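PDB 4R3U: 2-hydroxyisobutanoyl-CoA mutase large subunit from Aquincola tertiaricarbonis, which forms, together with the small cobalamin-binding subunit, the B12-dependent mutase that interconverts 2-hydroxyisobutanoyl-CoA and (3S)-3-hydroxybutanoyl-CoA, and binds the acyl-CoA substrate. Local coordinates for residues Ser182-Leu187 / Pro541-Leu546; Tyr224-Ser229 / Gly445-Ile450; Phe300-Asp305 / Leu366-Gly371. All coordinates share one frame; numbering follows the deposited sequence.

Contact 1. Residues Ser182-Leu187 / Pro541-Leu546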
ATOM      1  N   SER A 182      31.218 -16.336  -8.539  1.00 25.34           N
ATOM      2  CA  SER A 182      31.698 -17.422  -7.677  1.00 26.91           C
ATOM      3  C   SER A 182      30.520 -18.314  -7.214  1.00 34.02           C
ATOM      4  O   SER A 182      30.641 -19.051  -6.223  1.00 35.26           O
ATOM      5  CB  SER A 182      32.467 -16.859  -6.488  1.00 29.57           C
ATOM      6  OG  SER A 182      31.659 -15.945  -5.764  1.00 37.25           O
ATOM      7  N   ALA A 183      29.395 -18.274  -7.973  1.00 29.83           N
ATOM      8  CA  ALA A 183      28.202 -19.070  -7.707  1.00 29.48           C
ATOM      9  C   ALA A 183      28.470 -20.566  -7.683  1.00 35.55           C
ATOM     10  O   ALA A 183      27.870 -21.270  -6.854  1.00 35.98           O
ATOM     11  CB  ALA A 183      27.120 -18.763  -8.727  1.00 29.46           C
ATOM     12  N   TRP A 184      29.352 -21.064  -8.595  1.00 31.66           N
ATOM     13  CA  TRP A 184      29.638 -22.494  -8.690  1.00 32.30           C
ATOM     14  C   TRP A 184      30.284 -23.054  -7.430  1.00 34.16           C
ATOM     15  O   TRP A 184      29.970 -24.180  -7.029  1.00 34.87           O
ATOM     16  CB  TRP A 184      30.374 -22.845  -9.993  1.00 32.92           C
ATOM     17  CG  TRP A 184      31.873 -23.007  -9.922  1.00 35.43           C
ATOM     18  CD1 TRP A 184      32.568 -24.182  -9.884  1.00 39.62           C
ATOM     19  CD2 TRP A 184      32.855 -21.961  -9.973  1.00 35.30           C
ATOM     20  NE1 TRP A 184      33.923 -23.937  -9.908  1.00 39.81           N
ATOM     21  CE2 TRP A 184      34.130 -22.580  -9.955  1.00 41.16           C
ATOM     22  CE3 TRP A 184      32.788 -20.555 -10.008  1.00 35.56           C
ATOM     23  CZ2 TRP A 184      35.327 -21.837  -9.998  1.00 40.80           C
ATOM     24  CZ3 TRP A 184      33.972 -19.822 -10.014  1.00 37.03           C
ATOM     25  CH2 TRP A 184      35.221 -20.458 -10.031  1.00 39.05           C
ATOM     26  N   ILE A 185      31.146 -22.240  -6.787  1.00 28.97           N
ATOM     27  CA  ILE A 185      31.852 -22.565  -5.539  1.00 28.80           C
ATOM     28  C   ILE A 185      30.815 -22.695  -4.404  1.00 33.01           C
ATOM     29  O   ILE A 185      30.835 -23.668  -3.663  1.00 34.32           O
ATOM     30  CB  ILE A 185      32.976 -21.512  -5.260  1.00 30.46           C
ATOM     31  CG1 ILE A 185      34.129 -21.688  -6.259  1.00 30.57           C
ATOM     32  CG2 ILE A 185      33.469 -21.563  -3.797  1.00 30.13           C
ATOM     33  CD1 ILE A 185      34.978 -20.565  -6.366  1.00 30.97           C
ATOM     34  N   LEU A 186      29.883 -21.745  -4.318  1.00 29.75           N
ATOM     35  CA  LEU A 186      28.818 -21.796  -3.316  1.00 28.88           C
ATOM     36  C   LEU A 186      27.840 -22.934  -3.526  1.00 33.99           C
ATOM     37  O   LEU A 186      27.417 -23.543  -2.544  1.00 35.70           O
ATOM     38  CB  LEU A 186      28.139 -20.441  -3.139  1.00 26.77           C
ATOM     39  CG  LEU A 186      28.718 -19.669  -1.986  1.00 28.85           C
ATOM     40  CD1 LEU A 186      30.043 -19.075  -2.328  1.00 28.90           C
ATOM     41  CD2 LEU A 186      27.827 -18.609  -1.582  1.00 30.49           C
ATOM     42  N   LEU A 187      27.557 -23.283  -4.802  1.00 29.73           N
ATOM     43  CA  LEU A 187      26.729 -24.435  -5.135  1.00 30.57           C
ATOM     44  C   LEU A 187      27.454 -25.752  -4.745  1.00 37.55           C
ATOM     45  O   LEU A 187      26.816 -26.680  -4.236  1.00 39.69           O
ATOM     46  CB  LEU A 187      26.330 -24.436  -6.628  1.00 30.27           C
ATOM     47  CG  LEU A 187      25.454 -25.614  -7.108  1.00 34.65           C
ATOM     48  CD1 LEU A 187      24.137 -25.759  -6.293  1.00 32.90           C
ATOM     49  CD2 LEU A 187      25.215 -25.545  -8.592  1.00 34.63           C
ATOM     50  N   PRO A 541      31.749 -31.394 -10.314  1.00 38.51           N
ATOM     51  CA  PRO A 541      32.215 -32.516  -9.469  1.00 38.86           C
ATOM     52  C   PRO A 541      33.495 -32.285  -8.670  1.00 42.14           C
ATOM     53  O   PRO A 541      33.531 -32.607  -7.480  1.00 42.45           O
ATOM     54  CB  PRO A 541      32.365 -33.668 -10.462  1.00 41.45           C
ATOM     55  CG  PRO A 541      31.452 -33.341 -11.551  1.00 45.12           C
ATOM     56  CD  PRO A 541      31.456 -31.863 -11.689  1.00 39.50           C
ATOM     57  N   LEU A 542      34.532 -31.727  -9.317  1.00 37.32           N
ATOM     58  CA  LEU A 542      35.821 -31.468  -8.682  1.00 36.64           C
ATOM     59  C   LEU A 542      35.802 -30.314  -7.701  1.00 40.05           C
ATOM     60  O   LEU A 542      36.544 -30.375  -6.726  1.00 39.76           O
ATOM     61  CB  LEU A 542      36.944 -31.326  -9.726  1.00 36.43           C
ATOM     62  CG  LEU A 542      38.385 -31.461  -9.266  1.00 39.10           C
ATOM     63  CD1 LEU A 542      38.591 -32.683  -8.402  1.00 38.68           C
ATOM     64  CD2 LEU A 542      39.269 -31.533 -10.441  1.00 41.22           C
ATOM     65  N   THR A 543      34.974 -29.266  -7.953  1.00 36.08           N
ATOM     66  CA  THR A 543      34.813 -28.126  -7.044  1.00 34.52           C
ATOM     67  C   THR A 543      34.135 -28.642  -5.743  1.00 42.77           C
ATOM     68  O   THR A 543      34.493 -28.175  -4.654  1.00 43.98           O
ATOM     69  CB  THR A 543      34.044 -26.964  -7.692  1.00 35.91           C
ATOM     70  OG1 THR A 543      34.549 -26.701  -8.995  1.00 32.95           O
ATOM     71  CG2 THR A 543      34.115 -25.681  -6.868  1.00 32.98           C
ATOM     72  N   ILE A 544      33.198 -29.630  -5.856  1.00 39.82           N
ATOM     73  CA  ILE A 544      32.556 -30.282  -4.700  1.00 38.88           C
ATOM     74  C   ILE A 544      33.645 -30.997  -3.855  1.00 42.44           C
ATOM     75  O   ILE A 544      33.680 -30.810  -2.637  1.00 42.36           O
ATOM     76  CB  ILE A 544      31.334 -31.207  -5.061  1.00 41.93           C
ATOM     77  CG1 ILE A 544      30.219 -30.424  -5.794  1.00 40.52           C
ATOM     78  CG2 ILE A 544      30.739 -31.870  -3.805  1.00 42.99           C
ATOM     79  CD1 ILE A 544      29.275 -31.287  -6.643  1.00 33.94           C
ATOM     80  N   GLU A 545      34.577 -31.730  -4.504  1.00 38.59           N
ATOM     81  CA  GLU A 545      35.670 -32.408  -3.799  1.00 39.13           C
ATOM     82  C   GLU A 545      36.645 -31.434  -3.137  1.00 42.07           C
ATOM     83  O   GLU A 545      37.069 -31.646  -1.994  1.00 43.07           O
ATOM     84  CB  GLU A 545      36.389 -33.400  -4.710  1.00 42.58           C
ATOM     85  CG  GLU A 545      35.609 -34.692  -4.926  1.00 57.91           C
ATOM     86  CD  GLU A 545      35.099 -35.365  -3.661  1.00 84.04           C
ATOM     87  OE1 GLU A 545      35.939 -35.703  -2.796  1.00 85.62           O
ATOM     88  OE2 GLU A 545      33.859 -35.486  -3.504  1.00 72.66           O
ATOM     89  N   LEU A 546      36.921 -30.327  -3.825  1.00 36.32           N
ATOM     90  CA  LEU A 546      37.800 -29.267  -3.349  1.00 35.58           C
ATOM     91  C   LEU A 546      37.306 -28.610  -2.059  1.00 39.65           C
ATOM     92  O   LEU A 546      38.035 -28.617  -1.064  1.00 41.06           O
ATOM     93  CB  LEU A 546      38.011 -28.213  -4.444  1.00 34.13           C
ATOM     94  CG  LEU A 546      39.132 -28.500  -5.452  1.00 38.23           C
ATOM     95  CD1 LEU A 546      38.943 -27.669  -6.710  1.00 36.68           C
ATOM     96  CD2 LEU A 546      40.512 -28.264  -4.829  1.00 37.71           C
TER
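Thr543 is the residue through which helix 540-549 meets Trp184 and Ile185 on the first turn of helix 183-196. Along 541-546, Pro541 and Leu542 come first, and their carbonyls accept the backbone bonds of Glu545 and Leu546, so Thr543 stands in the middle of regular helix. Its side chain divides the work between its two branches. OG1 lies at the edge of the indole, near the ring plane, and accepts a weak hydrogen bond from Trp184 NE1 at 3.0 Å; the N-H...O angle of 128° is well short of straight. The same hydroxyl donates to Leu539 O one turn back, a bond made possible because OG1 is beside the backbone N (chi1 -47°); this carbonyl is the stronger partner of the buried oxygen. The methyl stands off the ring plane beside the pyrrole edge, Thr543 CG2 being 3.5 Å from Trp184 NE1 and 3.7 Å from Trp184 CD1, and faces Ile185 CG1 at 4.0 Å. Ile185 CG1 itself rests 3.7 Å above the centre of the indole, on the same side as CG2, so the isoleucine fills the angle between ring and threonine. A beta-branched residue with one polar and one apolar arm suits this place. Ile544, next along, turns to Tyr239 of helix 226-243, while Glu545 and Leu546 both touch Met524. Helix 183-196, which follows strand 175-178 of the TIM barrel, is thus covered by helix 540-549 from the C-terminal part of the chain, behind the substrate-binding region: the side chains of Trp184 and Val208 are about 7 Å apart. Helices 226-243 (Ile232, Ile236) and 553-564 (Ile556, Leu560) also meet the indole, and helix 518-532 packs against Thr543 through Leu528.

Contact 2. Residues Tyr224-Ser229 / Gly445-Ile450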
ATOM      1  N   TYR A 224      36.398 -13.496 -14.385  1.00 28.29           N
ATOM      2  CA  TYR A 224      36.998 -13.920 -15.646  1.00 28.44           C
ATOM      3  C   TYR A 224      36.349 -13.262 -16.842  1.00 34.72           C
ATOM      4  O   TYR A 224      35.229 -12.742 -16.709  1.00 35.25           O
ATOM      5  CB  TYR A 224      36.840 -15.458 -15.777  1.00 28.09           C
ATOM      6  CG  TYR A 224      37.252 -16.193 -14.521  1.00 26.00           C
ATOM      7  CD1 TYR A 224      38.593 -16.238 -14.122  1.00 27.02           C
ATOM      8  CD2 TYR A 224      36.296 -16.782 -13.686  1.00 23.89           C
ATOM      9  CE1 TYR A 224      38.975 -16.879 -12.947  1.00 26.67           C
ATOM     10  CE2 TYR A 224      36.670 -17.429 -12.507  1.00 24.03           C
ATOM     11  CZ  TYR A 224      38.014 -17.480 -12.149  1.00 33.29           C
ATOM     12  OH  TYR A 224      38.409 -18.111 -10.996  1.00 34.51           O
ATOM     13  N   PRO A 225      36.985 -13.362 -18.037  1.00 32.08           N
ATOM     14  CA  PRO A 225      36.344 -12.841 -19.258  1.00 32.52           C
ATOM     15  C   PRO A 225      35.013 -13.561 -19.539  1.00 36.91           C
ATOM     16  O   PRO A 225      34.762 -14.648 -18.998  1.00 38.25           O
ATOM     17  CB  PRO A 225      37.387 -13.147 -20.353  1.00 36.00           C
ATOM     18  CG  PRO A 225      38.677 -13.382 -19.641  1.00 39.37           C
ATOM     19  CD  PRO A 225      38.291 -13.993 -18.348  1.00 34.24           C
ATOM     20  N   ILE A 226      34.158 -12.950 -20.361  1.00 31.88           N
ATOM     21  CA  ILE A 226      32.810 -13.428 -20.710  1.00 30.41           C
ATOM     22  C   ILE A 226      32.710 -14.929 -21.035  1.00 37.16           C
ATOM     23  O   ILE A 226      31.924 -15.629 -20.384  1.00 38.43           O
ATOM     24  CB  ILE A 226      32.163 -12.540 -21.808  1.00 32.78           C
ATOM     25  CG1 ILE A 226      32.305 -11.028 -21.473  1.00 31.24           C
ATOM     26  CG2 ILE A 226      30.706 -12.948 -22.018  1.00 35.50           C
ATOM     27  CD1 ILE A 226      31.769 -10.102 -22.464  1.00 34.48           C
ATOM     28  N   ALA A 227      33.508 -15.416 -22.019  1.00 32.30           N
ATOM     29  CA  ALA A 227      33.498 -16.810 -22.482  1.00 31.83           C
ATOM     30  C   ALA A 227      33.676 -17.879 -21.384  1.00 35.83           C
ATOM     31  O   ALA A 227      32.747 -18.682 -21.222  1.00 36.15           O
ATOM     32  CB  ALA A 227      34.472 -17.013 -23.631  1.00 33.10           C
ATOM     33  N   PRO A 228      34.793 -17.903 -20.587  1.00 31.21           N
ATOM     34  CA  PRO A 228      34.898 -18.919 -19.526  1.00 30.22           C
ATOM     35  C   PRO A 228      33.826 -18.787 -18.456  1.00 33.60           C
ATOM     36  O   PRO A 228      33.407 -19.800 -17.896  1.00 34.36           O
ATOM     37  CB  PRO A 228      36.303 -18.706 -18.962  1.00 31.94           C
ATOM     38  CG  PRO A 228      36.708 -17.367 -19.360  1.00 34.93           C
ATOM     39  CD  PRO A 228      36.018 -17.065 -20.641  1.00 31.10           C
ATOM     40  N   SER A 229      33.357 -17.556 -18.203  1.00 29.52           N
ATOM     41  CA  SER A 229      32.325 -17.250 -17.208  1.00 27.93           C
ATOM     42  C   SER A 229      30.933 -17.794 -17.588  1.00 35.72           C
ATOM     43  O   SER A 229      30.129 -18.126 -16.699  1.00 35.02           O
ATOM     44  CB  SER A 229      32.239 -15.754 -16.978  1.00 26.92           C
ATOM     45  OG  SER A 229      33.449 -15.280 -16.431  1.00 29.58           O
ATOM     46  N   GLY A 445      24.220 -10.516 -31.677  1.00 43.86           N
ATOM     47  CA  GLY A 445      24.096 -11.254 -30.427  1.00 41.30           C
ATOM     48  C   GLY A 445      24.452 -10.477 -29.179  1.00 41.19           C
ATOM     49  O   GLY A 445      25.033  -9.391 -29.241  1.00 40.10           O
ATOM     50  N   THR A 446      24.123 -11.080 -28.039  1.00 36.14           N
ATOM     51  CA  THR A 446      24.266 -10.541 -26.699  1.00 34.86           C
ATOM     52  C   THR A 446      25.697 -10.239 -26.369  1.00 40.13           C
ATOM     53  O   THR A 446      26.000  -9.089 -26.072  1.00 40.85           O
ATOM     54  CB  THR A 446      23.553 -11.466 -25.701  1.00 35.53           C
ATOM     55  OG1 THR A 446      22.169 -11.521 -26.021  1.00 33.36           O
ATOM     56  CG2 THR A 446      23.729 -11.056 -24.287  1.00 29.45           C
ATOM     57  N   ILE A 447      26.573 -11.260 -26.417  1.00 37.33           N
ATOM     58  CA  ILE A 447      28.000 -11.158 -26.090  1.00 36.54           C
ATOM     59  C   ILE A 447      28.709 -10.047 -26.834  1.00 41.21           C
ATOM     60  O   ILE A 447      29.359  -9.224 -26.186  1.00 41.63           O
ATOM     61  CB  ILE A 447      28.734 -12.525 -26.050  1.00 39.51           C
ATOM     62  CG1 ILE A 447      28.088 -13.412 -24.957  1.00 38.73           C
ATOM     63  CG2 ILE A 447      30.241 -12.336 -25.788  1.00 39.04           C
ATOM     64  CD1 ILE A 447      28.612 -14.759 -24.838  1.00 43.68           C
ATOM     65  N   LYS A 448      28.499  -9.952 -28.157  1.00 38.75           N
ATOM     66  CA  LYS A 448      29.093  -8.896 -28.991  1.00 39.45           C
ATOM     67  C   LYS A 448      28.634  -7.495 -28.574  1.00 42.27           C
ATOM     68  O   LYS A 448      29.464  -6.592 -28.468  1.00 42.60           O
ATOM     69  CB  LYS A 448      28.830  -9.129 -30.495  1.00 43.55           C
ATOM     70  CG  LYS A 448      29.345 -10.469 -31.038  1.00 70.08           C
ATOM     71  CD  LYS A 448      30.877 -10.780 -30.889  1.00 77.60           C
ATOM     72  CE  LYS A 448      31.235 -11.839 -29.833  1.00 74.48           C
ATOM     73  NZ  LYS A 448      30.378 -13.079 -29.856  1.00 69.55           N
ATOM     74  N   LEU A 449      27.325  -7.340 -28.288  1.00 37.07           N
ATOM     75  CA  LEU A 449      26.710  -6.090 -27.850  1.00 35.53           C
ATOM     76  C   LEU A 449      27.155  -5.706 -26.449  1.00 36.69           C
ATOM     77  O   LEU A 449      27.251  -4.513 -26.165  1.00 37.23           O
ATOM     78  CB  LEU A 449      25.180  -6.168 -27.962  1.00 35.50           C
ATOM     79  CG  LEU A 449      24.516  -5.651 -29.253  1.00 40.69           C
ATOM     80  CD1 LEU A 449      25.344  -5.956 -30.476  1.00 42.12           C
ATOM     81  CD2 LEU A 449      23.129  -6.240 -29.416  1.00 39.76           C
ATOM     82  N   ILE A 450      27.451  -6.704 -25.588  1.00 31.79           N
ATOM     83  CA  ILE A 450      27.994  -6.506 -24.236  1.00 31.27           C
ATOM     84  C   ILE A 450      29.421  -6.000 -24.423  1.00 39.03           C
ATOM     85  O   ILE A 450      29.804  -5.014 -23.794  1.00 39.24           O
ATOM     86  CB  ILE A 450      27.919  -7.799 -23.354  1.00 32.92           C
ATOM     87  CG1 ILE A 450      26.470  -8.063 -22.863  1.00 31.67           C
ATOM     88  CG2 ILE A 450      28.903  -7.744 -22.181  1.00 30.62           C
ATOM     89  CD1 ILE A 450      26.240  -9.422 -22.111  1.00 35.23           C
TER
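Three isoleucines make this contact: Ile226, at the start of helix 226-243, projects toward Ile447 and Ile450 on the short helix 446-451. Its two branches find different partners. The CG2 methyl of Ile226 meets Ile447 CG2 at 3.8 Å and also sits 4.0 Å from Ile447 CD1, the two side chains running past each other in opposite directions. The longer arm reaches further along the helix, bringing Ile226 CD1 within 3.7 Å of Ile450 CG2. In Ile226 the CG2 branch is anti to the backbone N while CG1 lies beside it; this rotation (chi1 -48°) aims CG2 at Ile447 and sends the CG1-CD1 arm toward Ile450, one turn further on. Branched aliphatic side chains suit such a join, since no polar atom needs a partner there.

Behind this apolar layer lie the starts of the two helices. Pro225 stands at the N-cap ahead of Ile226, and its carbonyl O takes a 3.0 Å bond from Ser229 OG, with the donor 49° out of the carbonyl plane. Pro228 falls in the first turn, where a missing N-H costs nothing. Gly445 occupies the N-cap position of the other helix with a positive phi of 95°, at which a beta carbon would press on the preceding carbonyl O. Thr446 next to it is weakly bonded to Thr277 and Ala273.

Further out, Tyr216 packs on both Ile226 and Ile450 and is hydrogen-bonded to Ser229 OG. The contact ties helix 226-243 of the barrel to helix 446-451, which comes after the last barrel strand, with helix 213-219 packed against both and helix 454-472 touching Ile450.

Contact 3. Residues Phe300-Asp305 / Leu366-Gly371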
ATOM      1  N   PHE A 300      12.917 -10.385 -11.339  1.00 18.51           N
ATOM      2  CA  PHE A 300      12.501  -9.052 -11.808  1.00 18.03           C
ATOM      3  C   PHE A 300      12.179  -8.089 -10.663  1.00 17.77           C
ATOM      4  O   PHE A 300      11.893  -8.513  -9.551  1.00 16.84           O
ATOM      5  CB  PHE A 300      11.309  -9.170 -12.784  1.00 19.74           C
ATOM      6  CG  PHE A 300      11.665  -9.937 -14.036  1.00 23.26           C
ATOM      7  CD1 PHE A 300      12.559  -9.406 -14.972  1.00 25.14           C
ATOM      8  CD2 PHE A 300      11.143 -11.212 -14.265  1.00 25.03           C
ATOM      9  CE1 PHE A 300      12.911 -10.131 -16.111  1.00 26.53           C
ATOM     10  CE2 PHE A 300      11.485 -11.925 -15.411  1.00 27.89           C
ATOM     11  CZ  PHE A 300      12.378 -11.391 -16.322  1.00 26.29           C
ATOM     12  N   VAL A 301      12.222  -6.803 -10.950  1.00 15.10           N
ATOM     13  CA  VAL A 301      11.841  -5.762 -10.000  1.00 15.77           C
ATOM     14  C   VAL A 301      10.313  -5.550 -10.129  1.00 22.39           C
ATOM     15  O   VAL A 301       9.716  -5.877 -11.169  1.00 23.60           O
ATOM     16  CB  VAL A 301      12.615  -4.410 -10.291  1.00 16.53           C
ATOM     17  CG1 VAL A 301      12.158  -3.762 -11.600  1.00 15.85           C
ATOM     18  CG2 VAL A 301      12.497  -3.430  -9.141  1.00 14.79           C
ATOM     19  N   SER A 302       9.712  -4.960  -9.097  1.00 19.84           N
ATOM     20  CA  SER A 302       8.351  -4.466  -9.129  1.00 18.71           C
ATOM     21  C   SER A 302       8.556  -2.985  -8.892  1.00 21.15           C
ATOM     22  O   SER A 302       8.839  -2.549  -7.762  1.00 20.65           O
ATOM     23  CB  SER A 302       7.492  -5.073  -8.033  1.00 21.01           C
ATOM     24  OG  SER A 302       6.200  -4.502  -8.154  1.00 27.75           O
ATOM     25  N   GLN A 303       8.560  -2.225  -9.997  1.00 18.43           N
ATOM     26  CA  GLN A 303       8.777  -0.785  -9.987  1.00 17.68           C
ATOM     27  C   GLN A 303       7.512  -0.032  -9.643  1.00 19.03           C
ATOM     28  O   GLN A 303       6.462  -0.654  -9.345  1.00 16.69           O
ATOM     29  CB  GLN A 303       9.425  -0.278 -11.292  1.00 19.04           C
ATOM     30  CG  GLN A 303      10.895   0.087 -11.157  1.00 18.79           C
ATOM     31  CD  GLN A 303      11.176   1.516 -10.686  1.00 32.42           C
ATOM     32  OE1 GLN A 303      10.315   2.422 -10.656  1.00 25.22           O
ATOM     33  NE2 GLN A 303      12.424   1.753 -10.336  1.00 24.57           N
ATOM     34  N   GLY A 304       7.659   1.315  -9.650  1.00 15.12           N
ATOM     35  CA  GLY A 304       6.657   2.272  -9.240  1.00 13.33           C
ATOM     36  C   GLY A 304       5.443   2.400 -10.093  1.00 17.26           C
ATOM     37  O   GLY A 304       4.434   2.840  -9.560  1.00 20.19           O
ATOM     38  N   ASP A 305       5.513   2.124 -11.422  1.00 15.03           N
ATOM     39  CA  ASP A 305       4.295   2.287 -12.236  1.00 15.41           C
ATOM     40  C   ASP A 305       3.451   1.044 -12.056  1.00 20.49           C
ATOM     41  O   ASP A 305       3.718  -0.014 -12.661  1.00 22.13           O
ATOM     42  CB  ASP A 305       4.570   2.598 -13.716  1.00 16.73           C
ATOM     43  CG  ASP A 305       3.387   3.219 -14.458  1.00 27.34           C
ATOM     44  OD1 ASP A 305       2.278   2.604 -14.454  1.00 29.63           O
ATOM     45  OD2 ASP A 305       3.574   4.300 -15.081  1.00 27.90           O
ATOM     46  N   LEU A 366       2.037  -5.364  -4.078  1.00 17.79           N
ATOM     47  CA  LEU A 366       0.754  -5.668  -4.709  1.00 17.48           C
ATOM     48  C   LEU A 366       0.889  -5.918  -6.220  1.00 21.31           C
ATOM     49  O   LEU A 366       0.294  -6.871  -6.719  1.00 21.49           O
ATOM     50  CB  LEU A 366      -0.320  -4.606  -4.390  1.00 17.42           C
ATOM     51  CG  LEU A 366      -1.752  -4.902  -4.935  1.00 20.68           C
ATOM     52  CD1 LEU A 366      -2.306  -6.260  -4.394  1.00 20.79           C
ATOM     53  CD2 LEU A 366      -2.682  -3.757  -4.661  1.00 19.54           C
ATOM     54  N   SER A 367       1.680  -5.088  -6.931  1.00 19.63           N
ATOM     55  CA  SER A 367       1.987  -5.240  -8.362  1.00 19.74           C
ATOM     56  C   SER A 367       2.634  -6.627  -8.612  1.00 23.84           C
ATOM     57  O   SER A 367       2.306  -7.285  -9.589  1.00 26.28           O
ATOM     58  CB  SER A 367       2.956  -4.150  -8.819  1.00 21.95           C
ATOM     59  OG  SER A 367       2.322  -2.989  -9.322  1.00 33.22           O
ATOM     60  N   ALA A 368       3.526  -7.069  -7.720  1.00 20.02           N
ATOM     61  CA  ALA A 368       4.193  -8.372  -7.836  1.00 21.03           C
ATOM     62  C   ALA A 368       3.207  -9.550  -7.718  1.00 24.82           C
ATOM     63  O   ALA A 368       3.306 -10.521  -8.478  1.00 24.47           O
ATOM     64  CB  ALA A 368       5.288  -8.492  -6.782  1.00 21.47           C
ATOM     65  N   VAL A 369       2.243  -9.425  -6.784  1.00 22.43           N
ATOM     66  CA  VAL A 369       1.195 -10.412  -6.481  1.00 22.43           C
ATOM     67  C   VAL A 369       0.195 -10.478  -7.652  1.00 26.96           C
ATOM     68  O   VAL A 369      -0.173 -11.567  -8.094  1.00 27.05           O
ATOM     69  CB  VAL A 369       0.523 -10.058  -5.120  1.00 24.75           C
ATOM     70  CG1 VAL A 369      -0.703 -10.927  -4.847  1.00 25.44           C
ATOM     71  CG2 VAL A 369       1.522 -10.183  -3.982  1.00 23.84           C
ATOM     72  N   LEU A 370      -0.219  -9.303  -8.169  1.00 23.45           N
ATOM     73  CA  LEU A 370      -1.139  -9.182  -9.295  1.00 22.58           C
ATOM     74  C   LEU A 370      -0.421  -9.640 -10.572  1.00 27.93           C
ATOM     75  O   LEU A 370      -1.071 -10.138 -11.502  1.00 28.74           O
ATOM     76  CB  LEU A 370      -1.662  -7.729  -9.422  1.00 21.39           C
ATOM     77  CG  LEU A 370      -2.497  -7.152  -8.268  1.00 24.10           C
ATOM     78  CD1 LEU A 370      -3.136  -5.861  -8.683  1.00 24.00           C
ATOM     79  CD2 LEU A 370      -3.587  -8.132  -7.757  1.00 21.21           C
ATOM     80  N   GLY A 371       0.909  -9.490 -10.571  1.00 23.48           N
ATOM     81  CA  GLY A 371       1.832  -9.923 -11.619  1.00 23.10           C
ATOM     82  C   GLY A 371       2.158 -11.408 -11.611  1.00 28.21           C
ATOM     83  O   GLY A 371       2.734 -11.913 -12.581  1.00 30.03           O
TER
HETATM   84  O   HOH W   1       4.131  -0.746  -8.225  1.00 20.52           O
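Where Ser302 meets Ser367 and Ala368 no ring takes part; the flat group beside them, the carboxamide of Gln303, sets off from the backbone away from the helix. It folds back on its own chain, where Gly304 N donates to Gln303 OE1 at 3.0 Å, the hydrogen almost perfectly in line (179°) but the nitrogen 38° above the carbonyl plane. At the contact itself, Ser302 OG is anti to its own backbone nitrogen (chi1 179°), which directs it at the helix. There it comes 3.3 Å from Ser367 CB, and its hydrogen bond goes to Gln364 O, one turn earlier on the same helix, tying strand to helix directly. Serine and alanine are small enough to let TIM-barrel strand 298-302 approach helix 357-370, which follows the neighbouring strand 340-344, closely: Ser302 CB and Ala368 CB are 4.3 Å apart. Ser367 OG donates to Phe306 O of its own chain and accepts from a water at 3.1 Å; that water also donates to Gln303 O at 2.6 Å. Leu366 packs on Phe306, and Leu370 on Phe307, of a second large subunit. Buried hydroxyls thus satisfy main-chain carbonyls, with little apolar packing between these two segments.

How the contacts relate
Following the chain from the N terminus, contact 1 opens first at 182-187, contact 2 at 224-229 and contact 3 at 300-305; they close in reverse order, at 366-371, 445-450 and 541-546. The three loops therefore sit one within another and none cross. Contact 3 is the innermost and joins a strand of the parallel sheet to a helix of the same barrel. The outer two bring later helices back onto early ones, and they adjoin: Trp184 CH2 lies 4.1 Å from Tyr224 OH. Contact 3 stands apart, on the other side of the chain's centre, its nearest atoms about 17 Å from contact 1 and about 14 Å from contact 2.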